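Local coordinates for protein diaminopimelate decarboxylase (Aquifex aeolicus, PDB 2P3E) that probably catalyses the pyridoxal 5'-phosphate-dependent decarboxylation of meso-diaminopimelate to L-lysine in the lysine biosynthesis pathway, at residues 18-22 and 23-27; 278-281 and 282-286; 314-317 and 318-321. All coordinates share one frame; numbering follows the deposited sequence.

Contact 1: 18-22 and 23-27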
loop_
_atom_site.group_PDB
_atom_site.type_symbol
_atom_site.label_atom_id
_atom_site.label_comp_id
_atom_site.label_asym_id
_atom_site.label_seq_id
_atom_site.Cartn_x
_atom_site.Cartn_y
_atom_site.Cartn_z
ATOM N N LEU B 18 -15.321 22.055 13.377
ATOM C CA LEU B 18 -15.761 21.321 12.187
ATOM C C LEU B 18 -16.750 20.214 12.558
ATOM O O LEU B 18 -16.512 19.439 13.490
ATOM C CB LEU B 18 -14.552 20.758 11.402
ATOM C CG LEU B 18 -14.847 20.196 9.996
ATOM C CD1 LEU B 18 -15.277 21.280 9.019
ATOM C CD2 LEU B 18 -13.630 19.444 9.439
ATOM N N PHE B 19 -17.859 20.168 11.827
ATOM C CA PHE B 19 -18.908 19.169 12.000
ATOM C C PHE B 19 -19.163 18.447 10.663
ATOM O O PHE B 19 -19.015 19.044 9.598
ATOM C CB PHE B 19 -20.223 19.821 12.462
ATOM C CG PHE B 19 -20.272 20.162 13.939
ATOM C CD1 PHE B 19 -20.990 19.374 14.821
ATOM C CD2 PHE B 19 -19.622 21.282 14.436
ATOM C CE1 PHE B 19 -21.046 19.687 16.191
ATOM C CE2 PHE B 19 -19.662 21.607 15.811
ATOM C CZ PHE B 19 -20.372 20.808 16.681
ATOM N N ILE B 20 -19.584 17.188 10.745
ATOM C CA ILE B 20 -20.094 16.444 9.582
ATOM C C ILE B 20 -21.402 15.786 9.973
ATOM O O ILE B 20 -21.462 15.075 10.973
ATOM C CB ILE B 20 -19.064 15.379 9.062
ATOM C CG1 ILE B 20 -19.563 14.731 7.756
ATOM C CG2 ILE B 20 -18.735 14.335 10.149
ATOM C CD1 ILE B 20 -18.537 13.854 7.076
ATOM N N GLU B 21 -22.455 16.033 9.195
ATOM C CA GLU B 21 -23.814 15.593 9.545
ATOM C C GLU B 21 -24.196 15.849 11.025
ATOM O O GLU B 21 -24.764 14.978 11.701
ATOM C CB GLU B 21 -24.035 14.112 9.169
ATOM C CG GLU B 21 -24.035 13.867 7.664
ATOM C CD GLU B 21 -24.950 12.743 7.259
ATOM O OE1 GLU B 21 -26.084 12.679 7.789
ATOM O OE2 GLU B 21 -24.539 11.924 6.407
ATOM N N GLY B 22 -23.869 17.038 11.517
ATOM C CA GLY B 22 -24.199 17.438 12.893
ATOM C C GLY B 22 -23.385 16.748 13.978
ATOM O O GLY B 22 -23.778 16.756 15.146
ATOM N N VAL B 23 -22.271 16.108 13.599
ATOM C CA VAL B 23 -21.384 15.476 14.576
ATOM C C VAL B 23 -20.004 16.137 14.528
ATOM O O VAL B 23 -19.406 16.277 13.460
ATOM C CB VAL B 23 -21.258 13.932 14.378
ATOM C CG1 VAL B 23 -20.368 13.316 15.464
ATOM C CG2 VAL B 23 -22.624 13.267 14.392
ATOM N N SER B 24 -19.517 16.549 15.694
ATOM C CA SER B 24 -18.243 17.254 15.816
ATOM C C SER B 24 -17.108 16.279 15.489
ATOM O O SER B 24 -17.049 15.196 16.050
ATOM C CB SER B 24 -18.089 17.760 17.255
ATOM O OG SER B 24 -16.749 18.036 17.560
ATOM N N LEU B 25 -16.213 16.678 14.588
ATOM C CA LEU B 25 -15.025 15.884 14.290
ATOM C C LEU B 25 -14.067 15.804 15.464
ATOM O O LEU B 25 -13.407 14.792 15.660
ATOM C CB LEU B 25 -14.316 16.406 13.029
ATOM C CG LEU B 25 -15.165 15.969 11.818
ATOM C CD1 LEU B 25 -14.761 16.723 10.631
ATOM C CD2 LEU B 25 -15.103 14.438 11.550
ATOM N N LYS B 26 -13.989 16.871 16.256
ATOM C CA LYS B 26 -13.156 16.818 17.460
ATOM C C LYS B 26 -13.656 15.774 18.466
ATOM O O LYS B 26 -12.861 15.013 19.019
ATOM C CB LYS B 26 -13.009 18.199 18.109
ATOM C CG LYS B 26 -12.088 18.189 19.323
ATOM C CD LYS B 26 -11.777 19.610 19.778
ATOM C CE LYS B 26 -10.753 19.606 20.892
ATOM N NZ LYS B 26 -10.656 20.969 21.531
ATOM N N GLU B 27 -14.968 15.721 18.694
ATOM C CA GLU B 27 -15.512 14.681 19.561
ATOM C C GLU B 27 -15.253 13.269 19.024
ATOM O O GLU B 27 -14.884 12.378 19.777
ATOM C CB GLU B 27 -17.008 14.865 19.823
ATOM C CG GLU B 27 -17.529 13.968 20.994
ATOM C CD GLU B 27 -16.926 14.331 22.382
ATOM O OE1 GLU B 27 -16.846 15.532 22.748
ATOM O OE2 GLU B 27 -16.526 13.404 23.115
HETATM O O HOH W 1 -15.060 19.705 15.801
#
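Two donors grip the carbonyl oxygen of Leu18: the amide of Leu25, with Leu25 N 3.0 Å from Leu18 O, and a water that donates to the same oxygen. The arrangement belongs to a beta hairpin with a two-residue type I' turn, whose second strand, 23-24, runs straight into helix 25-32. The water also accepts from Lys26 N and is hydrogen-bonded to Ser24 OG, so it links the end of the hairpin to the first helical turn. Ser24 is the N-cap of that helix. With OG anti to the backbone N (chi1 160°), the hydroxyl faces the helix start and accepts from Glu27 N, with Ser24 OG 3.1 Å from Glu27 N in an almost straight bond.

Ile20 and Val23 form the hydrogen-bonded pair that closes the turn. Ile20 N lies 2.9 Å from Val23 O, whereas the return bond from Val23 N reaches Ile20 O from well above its carbonyl plane. Glu21 and Gly22 at the corners both have positive phi, a conformation glycine adopts readily. The Glu21 carboxylate turns away to Ser40, Asn42 and Asn398.

Ile20 and Val23 share one face of the hairpin. Leu25 of the helix meets Ile20 there, with Ile20 CG2 3.9 Å from Leu25 CD2, and continues onto Val38, Ile290 and Ile292 of the neighbouring mixed sheet. Phe19 and Ser24, a non-hydrogen-bonded pair, share the other face. Phe19 CG stands beside its own backbone N (chi1 -79°), which lays the ring across the Ser24 backbone, and Arg14 makes a cation-pi contact with this ring. Ser24 CB sits over the ring face in a CH-pi contact, 4.0 Å from the centroid of Phe19, while Phe19 CD1 lies 3.3 Å from Ser24 N.

Contact 2: 278-281 and 282-286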
loop_
_atom_site.group_PDB
_atom_site.type_symbol
_atom_site.label_atom_id
_atom_site.label_comp_id
_atom_site.label_asym_id
_atom_site.label_seq_id
_atom_site.Cartn_x
_atom_site.Cartn_y
_atom_site.Cartn_z
ATOM N N LEU B 278 -23.876 1.534 -15.541
ATOM C CA LEU B 278 -22.816 2.465 -15.136
ATOM C C LEU B 278 -22.097 1.886 -13.924
ATOM O O LEU B 278 -22.712 1.177 -13.124
ATOM C CB LEU B 278 -23.383 3.842 -14.762
ATOM C CG LEU B 278 -24.128 4.690 -15.803
ATOM C CD1 LEU B 278 -24.393 6.068 -15.213
ATOM C CD2 LEU B 278 -23.278 4.859 -16.983
ATOM N N GLU B 279 -20.814 2.216 -13.777
ATOM C CA GLU B 279 -19.976 1.662 -12.702
ATOM C C GLU B 279 -19.275 2.718 -11.815
ATOM O O GLU B 279 -18.054 2.679 -11.669
ATOM C CB GLU B 279 -18.924 0.728 -13.304
ATOM C CG GLU B 279 -19.516 -0.358 -14.205
ATOM C CD GLU B 279 -18.459 -1.167 -14.926
ATOM O OE1 GLU B 279 -17.416 -0.596 -15.332
ATOM O OE2 GLU B 279 -18.687 -2.374 -15.110
ATOM N N PRO B 280 -20.041 3.630 -11.177
ATOM C CA PRO B 280 -19.337 4.683 -10.443
ATOM C C PRO B 280 -18.692 4.155 -9.149
ATOM O O PRO B 280 -19.313 3.352 -8.441
ATOM C CB PRO B 280 -20.456 5.671 -10.097
ATOM C CG PRO B 280 -21.677 4.828 -10.009
ATOM C CD PRO B 280 -21.509 3.765 -11.057
ATOM N N GLY B 281 -17.471 4.607 -8.857
ATOM C CA GLY B 281 -16.831 4.320 -7.560
ATOM C C GLY B 281 -16.514 5.613 -6.831
ATOM O O GLY B 281 -17.200 5.996 -5.870
ATOM N N ARG B 282 -15.473 6.294 -7.312
ATOM C CA ARG B 282 -14.996 7.563 -6.750
ATOM C C ARG B 282 -16.102 8.632 -6.615
ATOM O O ARG B 282 -16.134 9.361 -5.615
ATOM C CB ARG B 282 -13.886 8.135 -7.636
ATOM C CG ARG B 282 -13.020 9.215 -6.978
ATOM C CD ARG B 282 -12.143 9.927 -8.025
ATOM N NE ARG B 282 -11.376 8.986 -8.858
ATOM C CZ ARG B 282 -10.139 8.559 -8.595
ATOM N NH1 ARG B 282 -9.485 8.959 -7.499
ATOM N NH2 ARG B 282 -9.556 7.709 -9.429
ATOM N N SER B 283 -16.971 8.760 -7.630
ATOM C CA SER B 283 -18.021 9.797 -7.598
ATOM C C SER B 283 -19.105 9.555 -6.542
ATOM O O SER B 283 -19.892 10.472 -6.234
ATOM C CB SER B 283 -18.663 10.047 -8.979
ATOM O OG SER B 283 -19.167 8.853 -9.544
ATOM N N ILE B 284 -19.175 8.352 -5.995
ATOM C CA ILE B 284 -20.080 8.102 -4.862
ATOM C C ILE B 284 -19.327 8.207 -3.539
ATOM O O ILE B 284 -19.798 8.856 -2.599
ATOM C CB ILE B 284 -20.788 6.716 -4.985
ATOM C CG1 ILE B 284 -21.795 6.732 -6.151
ATOM C CG2 ILE B 284 -21.453 6.303 -3.649
ATOM C CD1 ILE B 284 -22.421 5.344 -6.425
ATOM N N MET B 285 -18.140 7.611 -3.473
ATOM C CA MET B 285 -17.428 7.477 -2.201
ATOM C C MET B 285 -16.418 8.578 -1.862
ATOM O O MET B 285 -16.164 8.846 -0.686
ATOM C CB MET B 285 -16.703 6.122 -2.155
ATOM C CG MET B 285 -17.615 4.929 -1.878
ATOM S SD MET B 285 -18.685 5.124 -0.401
ATOM C CE MET B 285 -17.492 5.519 0.848
ATOM N N GLY B 286 -15.828 9.187 -2.884
ATOM C CA GLY B 286 -14.625 10.036 -2.721
ATOM C C GLY B 286 -14.786 11.129 -1.687
ATOM O O GLY B 286 -14.051 11.169 -0.697
#
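The backbone turns at Gly281 (phi -120°, psi -75°) into the short helix 282-285, and the carbonyl oxygen of Gly281 takes two amides of that helix. Met285 N, 3.0 Å from Gly281 O, comes nearly end-on to the carbonyl, whereas Ile284 N, 3.1 Å from the same Gly281 O, stands well above its plane in a more bent bond. Gly281 itself places no side chain between Pro280 and the helix start.

Pro280 folds its ring back against the helix. Its CG meets the end of Ile284, Pro280 CG to Ile284 CD1 being 3.7 Å, and its CB packs beside the Ser283 hydroxyl, which is hydrogen-bonded to Tyr51. Arg282 points away from the turn, its chain bent at chi3 (-52°), and hydrogen-bonds through NH1 to Tyr249 OH and through NH2 to Ser207 OG. As in related decarboxylases, Glu279 to Arg282 probably bind pyridoxal 5'-phosphate, and Arg282 also the substrate.

The turn follows strand 275-278 of the TIM-barrel-like domain, with Pro280 packed on Tyr51 of helix 41-54 and Ile60 of strand 59-63, and Ile284 on Ile44 of helix 41-54 and Leu76 of helix 70-78.

Contact 3: 314-317 and 318-321; sequences NDLI and RPSI
With chi1 at -155° Ile317 swings CG1 to the far side from its own amide nitrogen, while Ile321 sets CG1 between its N and carbonyl carbon (chi1 69°), and these rotations bring the two branched chains together one helical turn apart. They cross at a slant. Ile317 CG1 lies 3.7 Å from Ile321 CG2, and Ile317 CG2 lies 3.8 Å from Ile321 CD1. Alongside this packing, Ile321 N donates to Ile317 O over 3.1 Å, the amide arriving almost in line with the carbonyl. Ile321 CG1 rests 3.4 Å from Ile317 O, against the very oxygen that accepts its own amide.

On another side of the turn Leu316 approaches Pro319 at about a right angle, with Leu316 CG 4.0 Å from Pro319 CD. A water bridges Leu316 O and Ser320 N, donating to the first and accepting from the second. Pro319 has no N-H to give, and the N-H of Arg318 is buried without a partner.

Both isoleucines pack on their own counterparts, Ile317 and Ile321 of the second subunit. Were Ile321 cut back to an alanine, a gap would be likely to open beside Ile317 CG1 and the packing of the two Ile321 copies across the dimer would probably be lost. The Arg318 side chain leads away from this apolar patch, past Tyr249 and His326. Arg318 probably binds substrate, and the whole arrangement is a loop-to-helix turn that joins the subunit interface to the probable substrate pocket of a class-II, pyridoxal-dependent decarboxylase.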
loop_
_atom_site.group_PDB
_atom_site.type_symbol
_atom_site.label_atom_id
_atom_site.label_comp_id
_atom_site.label_asym_id
_atom_site.label_seq_id
_atom_site.Cartn_x
_atom_site.Cartn_y
_atom_site.Cartn_z
ATOM N N ASN B 314 0.598 5.021 4.885
ATOM C CA ASN B 314 -0.019 3.767 5.314
ATOM C C ASN B 314 -1.530 3.874 5.429
ATOM O O ASN B 314 -2.227 2.858 5.325
ATOM C CB ASN B 314 0.545 3.333 6.678
ATOM C CG ASN B 314 0.298 4.372 7.780
ATOM O OD1 ASN B 314 0.711 5.538 7.686
ATOM N ND2 ASN B 314 -0.364 3.943 8.840
ATOM N N ASP B 315 -2.019 5.094 5.666
ATOM C CA ASP B 315 -3.463 5.373 5.832
ATOM C C ASP B 315 -4.080 5.909 4.550
ATOM O O ASP B 315 -5.182 5.504 4.168
ATOM C CB ASP B 315 -3.691 6.383 6.967
ATOM C CG ASP B 315 -3.213 5.861 8.321
ATOM O OD1 ASP B 315 -3.796 4.873 8.837
ATOM O OD2 ASP B 315 -2.254 6.445 8.872
ATOM N N LEU B 316 -3.364 6.829 3.894
ATOM C CA LEU B 316 -3.824 7.441 2.647
ATOM C C LEU B 316 -2.613 7.602 1.768
ATOM O O LEU B 316 -1.727 8.420 2.053
ATOM C CB LEU B 316 -4.479 8.816 2.903
ATOM C CG LEU B 316 -4.947 9.636 1.679
ATOM C CD1 LEU B 316 -5.951 8.886 0.807
ATOM C CD2 LEU B 316 -5.534 10.993 2.109
ATOM N N ILE B 317 -2.562 6.801 0.712
ATOM C CA ILE B 317 -1.339 6.689 -0.083
ATOM C C ILE B 317 -1.290 7.663 -1.270
ATOM O O ILE B 317 -0.243 7.840 -1.880
ATOM C CB ILE B 317 -1.156 5.222 -0.568
ATOM C CG1 ILE B 317 0.331 4.914 -0.850
ATOM C CG2 ILE B 317 -2.098 4.922 -1.759
ATOM C CD1 ILE B 317 0.612 3.376 -1.023
ATOM N N ARG B 318 -2.424 8.281 -1.608
ATOM C CA ARG B 318 -2.536 9.022 -2.875
ATOM C C ARG B 318 -1.512 10.183 -3.013
ATOM O O ARG B 318 -0.888 10.309 -4.076
ATOM C CB ARG B 318 -3.979 9.487 -3.119
ATOM C CG ARG B 318 -5.009 8.327 -3.157
ATOM C CD ARG B 318 -6.393 8.799 -3.619
ATOM N NE ARG B 318 -6.395 9.119 -5.044
ATOM C CZ ARG B 318 -6.461 10.352 -5.550
ATOM N NH1 ARG B 318 -6.547 11.414 -4.758
ATOM N NH2 ARG B 318 -6.459 10.521 -6.863
ATOM N N PRO B 319 -1.357 11.047 -1.972
ATOM C CA PRO B 319 -0.332 12.106 -2.079
ATOM C C PRO B 319 1.069 11.544 -2.378
ATOM O O PRO B 319 1.716 11.995 -3.323
ATOM C CB PRO B 319 -0.374 12.773 -0.704
ATOM C CG PRO B 319 -1.807 12.575 -0.266
ATOM C CD PRO B 319 -2.111 11.176 -0.706
ATOM N N SER B 320 1.484 10.537 -1.615
ATOM C CA SER B 320 2.820 9.942 -1.737
ATOM C C SER B 320 3.099 9.363 -3.121
ATOM O O SER B 320 4.133 9.664 -3.727
ATOM C CB SER B 320 3.010 8.840 -0.686
ATOM O OG SER B 320 4.320 8.294 -0.773
ATOM N N ILE B 321 2.178 8.549 -3.633
ATOM C CA ILE B 321 2.455 7.819 -4.869
ATOM C C ILE B 321 1.985 8.493 -6.154
ATOM O O ILE B 321 2.491 8.159 -7.237
ATOM C CB ILE B 321 1.996 6.318 -4.807
ATOM C CG1 ILE B 321 0.470 6.210 -4.789
ATOM C CG2 ILE B 321 2.667 5.616 -3.607
ATOM C CD1 ILE B 321 -0.063 4.783 -4.970
HETATM O O HOH W 2 0.477 9.668 1.054
#

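How the contacts relate
From the N terminus the three contacts follow in series, and none nests within or crosses another. Contact 1 closes a tight hairpin and starts helix 25-32 against the mixed sheet, about 24 Å from each of the others, centre to centre. Contact 2 closes the turn after strand 275-278, where the chain leaves the parallel barrel sheet before entering strand 289-301. Contact 3 turns the loop after strand 304-309 into helix 318-322 at the dimer interface. Contacts 2 and 3 touch where Arg282 NH1 lies 3.5 Å from Arg318 NH2, two arginines gathered in what is probably the substrate pocket, perhaps to meet a carboxylate.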